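Local coordinates for putative aminooxidase (PDB 2BA9), which probably isomerises polyunsaturated fatty acids such as linoleic acid to a conjugated form, using a bound flavin-adenine dinucleotide, at residues Asp264-Lys275 against Trp383-Arg394. Sequence-based numbering, arbitrary orientation.
Sequences DADDDEREYFSK and WYEKVEGMQGRR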
loop_
_atom_site.group_PDB
_atom_site.type_symbol
_atom_site.label_atom_id
_atom_site.label_comp_id
_atom_site.label_asym_id
_atom_site.label_seq_id
_atom_site.Cartn_x
_atom_site.Cartn_y
_atom_site.Cartn_z
ATOM N N ASP A 264 23.293 -13.050 0.174
ATOM C CA ASP A 264 23.745 -14.150 1.038
ATOM C C ASP A 264 22.764 -14.302 2.203
ATOM O O ASP A 264 23.145 -14.253 3.373
ATOM C CB ASP A 264 25.167 -13.881 1.564
ATOM C CG ASP A 264 25.281 -12.557 2.326
ATOM O OD1 ASP A 264 24.316 -11.773 2.327
ATOM O OD2 ASP A 264 26.345 -12.283 2.910
ATOM N N ALA A 265 21.486 -14.458 1.871
ATOM C CA ALA A 265 20.431 -14.564 2.877
ATOM C C ALA A 265 20.744 -15.690 3.862
ATOM O O ALA A 265 21.158 -16.786 3.460
ATOM C CB ALA A 265 19.085 -14.806 2.206
ATOM N N ASP A 266 20.556 -15.428 5.149
ATOM C CA ASP A 266 20.779 -16.465 6.133
ATOM C C ASP A 266 19.543 -17.361 6.313
ATOM O O ASP A 266 18.500 -17.156 5.673
ATOM C CB ASP A 266 21.319 -15.889 7.450
ATOM C CG ASP A 266 20.309 -15.081 8.231
ATOM O OD1 ASP A 266 19.090 -15.256 8.063
ATOM O OD2 ASP A 266 20.768 -14.277 9.060
ATOM N N ASP A 267 19.691 -18.377 7.161
ATOM C CA ASP A 267 18.662 -19.403 7.367
ATOM C C ASP A 267 17.306 -18.795 7.716
ATOM O O ASP A 267 16.261 -19.272 7.255
ATOM C CB ASP A 267 19.093 -20.378 8.488
ATOM C CG ASP A 267 20.099 -21.410 8.023
ATOM O OD1 ASP A 267 20.131 -21.699 6.814
ATOM O OD2 ASP A 267 20.854 -21.964 8.871
ATOM N N ASP A 268 17.336 -17.737 8.526
ATOM C CA ASP A 268 16.127 -17.081 9.011
ATOM C C ASP A 268 15.482 -16.219 7.933
ATOM O O ASP A 268 14.256 -16.160 7.825
ATOM C CB ASP A 268 16.444 -16.226 10.241
ATOM C CG ASP A 268 16.659 -17.054 11.489
ATOM O OD1 ASP A 268 16.185 -18.205 11.559
ATOM O OD2 ASP A 268 17.307 -16.551 12.424
ATOM N N GLU A 269 16.315 -15.549 7.150
ATOM C CA GLU A 269 15.832 -14.737 6.062
ATOM C C GLU A 269 15.113 -15.620 5.048
ATOM O O GLU A 269 13.949 -15.367 4.743
ATOM C CB GLU A 269 16.976 -13.933 5.440
ATOM C CG GLU A 269 17.456 -12.808 6.354
ATOM C CD GLU A 269 18.619 -12.016 5.783
ATOM O OE1 GLU A 269 19.532 -12.634 5.182
ATOM O OE2 GLU A 269 18.625 -10.775 5.953
ATOM N N ARG A 270 15.777 -16.668 4.565
ATOM C CA ARG A 270 15.121 -17.644 3.676
ATOM C C ARG A 270 13.816 -18.160 4.278
ATOM O O ARG A 270 12.757 -18.027 3.676
ATOM C CB ARG A 270 16.044 -18.825 3.339
ATOM C CG ARG A 270 16.803 -18.651 2.037
ATOM C CD ARG A 270 17.865 -19.702 1.855
ATOM N NE ARG A 270 19.016 -19.459 2.725
ATOM C CZ ARG A 270 19.422 -20.238 3.733
ATOM N NH1 ARG A 270 18.783 -21.366 4.053
ATOM N NH2 ARG A 270 20.494 -19.877 4.428
ATOM N N GLU A 271 13.902 -18.728 5.473
ATOM C CA GLU A 271 12.740 -19.343 6.139
ATOM C C GLU A 271 11.554 -18.410 6.316
ATOM O O GLU A 271 10.417 -18.795 6.056
ATOM C CB GLU A 271 13.121 -19.886 7.521
ATOM C CG GLU A 271 12.026 -20.757 8.133
ATOM C CD GLU A 271 12.301 -21.133 9.566
ATOM O OE1 GLU A 271 13.432 -20.878 10.044
ATOM O OE2 GLU A 271 11.373 -21.674 10.216
ATOM N N TYR A 272 11.821 -17.194 6.782
ATOM C CA TYR A 272 10.747 -16.245 7.086
ATOM C C TYR A 272 10.322 -15.400 5.896
ATOM O O TYR A 272 9.125 -15.215 5.670
ATOM C CB TYR A 272 11.102 -15.399 8.321
ATOM C CG TYR A 272 10.883 -16.226 9.572
ATOM C CD1 TYR A 272 11.789 -17.208 9.941
ATOM C CD2 TYR A 272 9.719 -16.089 10.324
ATOM C CE1 TYR A 272 11.570 -18.004 11.069
ATOM C CE2 TYR A 272 9.487 -16.874 11.435
ATOM C CZ TYR A 272 10.413 -17.832 11.804
ATOM O OH TYR A 272 10.187 -18.618 12.907
ATOM N N PHE A 273 11.272 -14.929 5.099
ATOM C CA PHE A 273 10.893 -14.123 3.935
ATOM C C PHE A 273 10.156 -14.959 2.862
ATOM O O PHE A 273 9.353 -14.416 2.091
ATOM C CB PHE A 273 12.094 -13.370 3.354
ATOM C CG PHE A 273 12.773 -12.432 4.336
ATOM C CD1 PHE A 273 12.156 -12.032 5.524
ATOM C CD2 PHE A 273 14.024 -11.916 4.051
ATOM C CE1 PHE A 273 12.802 -11.166 6.406
ATOM C CE2 PHE A 273 14.659 -11.042 4.924
ATOM C CZ PHE A 273 14.052 -10.674 6.104
ATOM N N SER A 274 10.414 -16.266 2.844
ATOM C CA SER A 274 9.695 -17.207 1.970
ATOM C C SER A 274 8.222 -17.336 2.303
ATOM O O SER A 274 7.470 -17.865 1.489
ATOM C CB SER A 274 10.294 -18.617 2.045
ATOM O OG SER A 274 11.626 -18.654 1.576
ATOM N N LYS A 275 7.808 -16.901 3.497
ATOM C CA LYS A 275 6.401 -16.972 3.899
ATOM C C LYS A 275 5.569 -15.774 3.431
ATOM O O LYS A 275 4.333 -15.787 3.561
ATOM C CB LYS A 275 6.278 -17.054 5.416
ATOM C CG LYS A 275 6.933 -18.263 6.062
ATOM C CD LYS A 275 6.952 -18.094 7.581
ATOM C CE LYS A 275 7.784 -19.141 8.275
ATOM N NZ LYS A 275 7.197 -20.483 8.156
ATOM N N TRP A 383 5.642 -14.358 13.346
ATOM C CA TRP A 383 6.437 -13.826 12.222
ATOM C C TRP A 383 7.197 -12.539 12.547
ATOM O O TRP A 383 8.394 -12.490 12.367
ATOM C CB TRP A 383 5.570 -13.606 10.968
ATOM C CG TRP A 383 6.362 -13.573 9.681
ATOM C CD1 TRP A 383 6.642 -14.640 8.855
ATOM C CD2 TRP A 383 6.958 -12.424 9.062
ATOM N NE1 TRP A 383 7.384 -14.216 7.772
ATOM C CE2 TRP A 383 7.592 -12.866 7.877
ATOM C CE3 TRP A 383 7.026 -11.066 9.401
ATOM C CZ2 TRP A 383 8.283 -12.004 7.042
ATOM C CZ3 TRP A 383 7.707 -10.205 8.557
ATOM C CH2 TRP A 383 8.325 -10.676 7.394
ATOM N N TYR A 384 6.497 -11.530 13.058
ATOM C CA TYR A 384 7.078 -10.188 13.292
ATOM C C TYR A 384 7.922 -10.092 14.577
ATOM O O TYR A 384 8.770 -9.211 14.704
ATOM C CB TYR A 384 5.974 -9.112 13.301
ATOM C CG TYR A 384 5.354 -8.846 11.955
ATOM C CD1 TYR A 384 5.903 -7.905 11.091
ATOM C CD2 TYR A 384 4.216 -9.530 11.537
ATOM C CE1 TYR A 384 5.349 -7.649 9.861
ATOM C CE2 TYR A 384 3.644 -9.279 10.274
ATOM C CZ TYR A 384 4.223 -8.334 9.445
ATOM O OH TYR A 384 3.704 -8.054 8.193
ATOM N N GLU A 385 7.682 -10.988 15.534
ATOM C CA GLU A 385 8.561 -11.100 16.685
ATOM C C GLU A 385 9.926 -11.541 16.179
ATOM O O GLU A 385 10.952 -10.989 16.566
ATOM C CB GLU A 385 8.006 -12.096 17.718
ATOM C CG GLU A 385 6.758 -11.586 18.443
ATOM C CD GLU A 385 6.361 -12.457 19.615
ATOM O OE1 GLU A 385 7.135 -12.509 20.583
ATOM O OE2 GLU A 385 5.270 -13.070 19.579
ATOM N N LYS A 386 9.927 -12.521 15.280
ATOM C CA LYS A 386 11.163 -12.977 14.660
ATOM C C LYS A 386 11.805 -11.873 13.817
ATOM O O LYS A 386 12.945 -11.490 14.061
ATOM C CB LYS A 386 10.910 -14.220 13.803
ATOM C CG LYS A 386 12.158 -14.760 13.121
ATOM C CD LYS A 386 13.142 -15.408 14.114
ATOM C CE LYS A 386 14.052 -16.428 13.422
ATOM N NZ LYS A 386 14.749 -17.382 14.352
ATOM N N VAL A 387 11.077 -11.346 12.836
ATOM C CA VAL A 387 11.704 -10.441 11.863
ATOM C C VAL A 387 12.161 -9.122 12.509
ATOM O O VAL A 387 13.246 -8.622 12.188
ATOM C CB VAL A 387 10.829 -10.239 10.617
ATOM C CG1 VAL A 387 11.443 -9.188 9.674
ATOM C CG2 VAL A 387 10.665 -11.570 9.900
ATOM N N GLU A 388 11.379 -8.594 13.453
ATOM C CA GLU A 388 11.792 -7.393 14.189
ATOM C C GLU A 388 12.940 -7.682 15.154
ATOM O O GLU A 388 13.773 -6.807 15.405
ATOM C CB GLU A 388 10.626 -6.748 14.938
ATOM C CG GLU A 388 9.574 -6.126 14.033
ATOM C CD GLU A 388 10.017 -4.805 13.411
ATOM O OE1 GLU A 388 11.238 -4.550 13.317
ATOM O OE2 GLU A 388 9.139 -4.017 13.020
ATOM N N GLY A 389 12.964 -8.896 15.703
ATOM C CA GLY A 389 14.089 -9.365 16.487
ATOM C C GLY A 389 15.360 -9.455 15.663
ATOM O O GLY A 389 16.454 -9.284 16.189
ATOM N N MET A 390 15.219 -9.713 14.367
ATOM C CA MET A 390 16.371 -9.744 13.456
ATOM C C MET A 390 16.927 -8.375 13.088
ATOM O O MET A 390 17.937 -8.305 12.389
ATOM C CB MET A 390 16.000 -10.458 12.161
ATOM C CG MET A 390 15.712 -11.926 12.322
ATOM S SD MET A 390 15.168 -12.547 10.739
ATOM C CE MET A 390 14.223 -13.965 11.191
ATOM N N GLN A 391 16.276 -7.291 13.511
ATOM C CA GLN A 391 16.697 -5.953 13.080
ATOM C C GLN A 391 18.157 -5.711 13.434
ATOM O O GLN A 391 18.632 -6.138 14.488
ATOM C CB GLN A 391 15.807 -4.853 13.673
ATOM C CG GLN A 391 14.372 -4.821 13.113
ATOM C CD GLN A 391 14.262 -4.224 11.712
ATOM O OE1 GLN A 391 15.222 -4.240 10.931
ATOM N NE2 GLN A 391 13.081 -3.699 11.388
ATOM N N GLY A 392 18.881 -5.077 12.518
ATOM C CA GLY A 392 20.283 -4.743 12.751
ATOM C C GLY A 392 21.263 -5.892 12.582
ATOM O O GLY A 392 22.481 -5.674 12.620
ATOM N N ARG A 393 20.748 -7.108 12.380
ATOM C CA ARG A 393 21.600 -8.286 12.167
ATOM C C ARG A 393 22.461 -8.131 10.929
ATOM O O ARG A 393 21.945 -7.967 9.815
ATOM C CB ARG A 393 20.778 -9.568 12.033
ATOM C CG ARG A 393 21.652 -10.821 11.875
ATOM C CD ARG A 393 20.864 -12.076 11.562
ATOM N NE ARG A 393 19.947 -12.447 12.638
ATOM C CZ ARG A 393 19.249 -13.578 12.684
ATOM N NH1 ARG A 393 19.362 -14.489 11.725
ATOM N NH2 ARG A 393 18.429 -13.799 13.701
ATOM N N ARG A 394 23.774 -8.226 11.138
ATOM C CA ARG A 394 24.770 -7.973 10.101
ATOM C C ARG A 394 24.487 -6.659 9.402
ATOM O O ARG A 394 24.508 -6.574 8.169
ATOM C CB ARG A 394 24.844 -9.138 9.115
ATOM C CG ARG A 394 25.538 -10.361 9.707
ATOM C CD ARG A 394 25.084 -11.625 9.026
ATOM N NE ARG A 394 25.758 -11.835 7.752
ATOM C CZ ARG A 394 25.217 -12.432 6.691
ATOM N NH1 ARG A 394 23.968 -12.871 6.703
ATOM N NH2 ARG A 394 25.935 -12.585 5.594
HETATM O O HOH W 1 21.795 -11.950 8.019
#
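K386 CG sits over one face of the Y272 ring, 3.7 Å from the ring centroid and only 7° off the normal, a CH-pi contact. K386 leaves its helix with CG anti to the backbone N (chi1 -180°) and then bends at chi2, which carries NZ past the ring to D268, where its bonds to both carboxylate oxygens are weak. Y272 CD2 lies over one face of the W383 indole, 3.7 Å from CD1, which in turn is at the edge of the Y272 ring; the planes are oblique at 55°. W383 NE1 donates to Y272 O over 2.9 Å. That carbonyl also accepts from K275 N, the two donors coming from opposite faces of its plane. V387 CG1 and W383 CZ2 meet the edge of the buried F273 ring.

At the other end R393 grips D268 end-on, NH1 and NH2 both going to OD2, while NH1 also reaches D266 OD2 at 3.0 Å, from above that carboxylate plane. A water joins D266 OD2 to R394 NH1. R394 NH2 forms a salt bridge with D264 OD2 at 2.7 Å, and D264 OD1 forms another with R231. D266 OD1 accepts from E269 N, while E269 OE1 returns a bond to D266 N. This capping box closes the start of helix 267-273, and the D266-D268-K386-R393 salt-bridge network ties that roughly antiparallel helix (147°) to 383-394, with the F273 side chain about 13 Å from FAD in this flavin-containing amine oxidoreductase family protein.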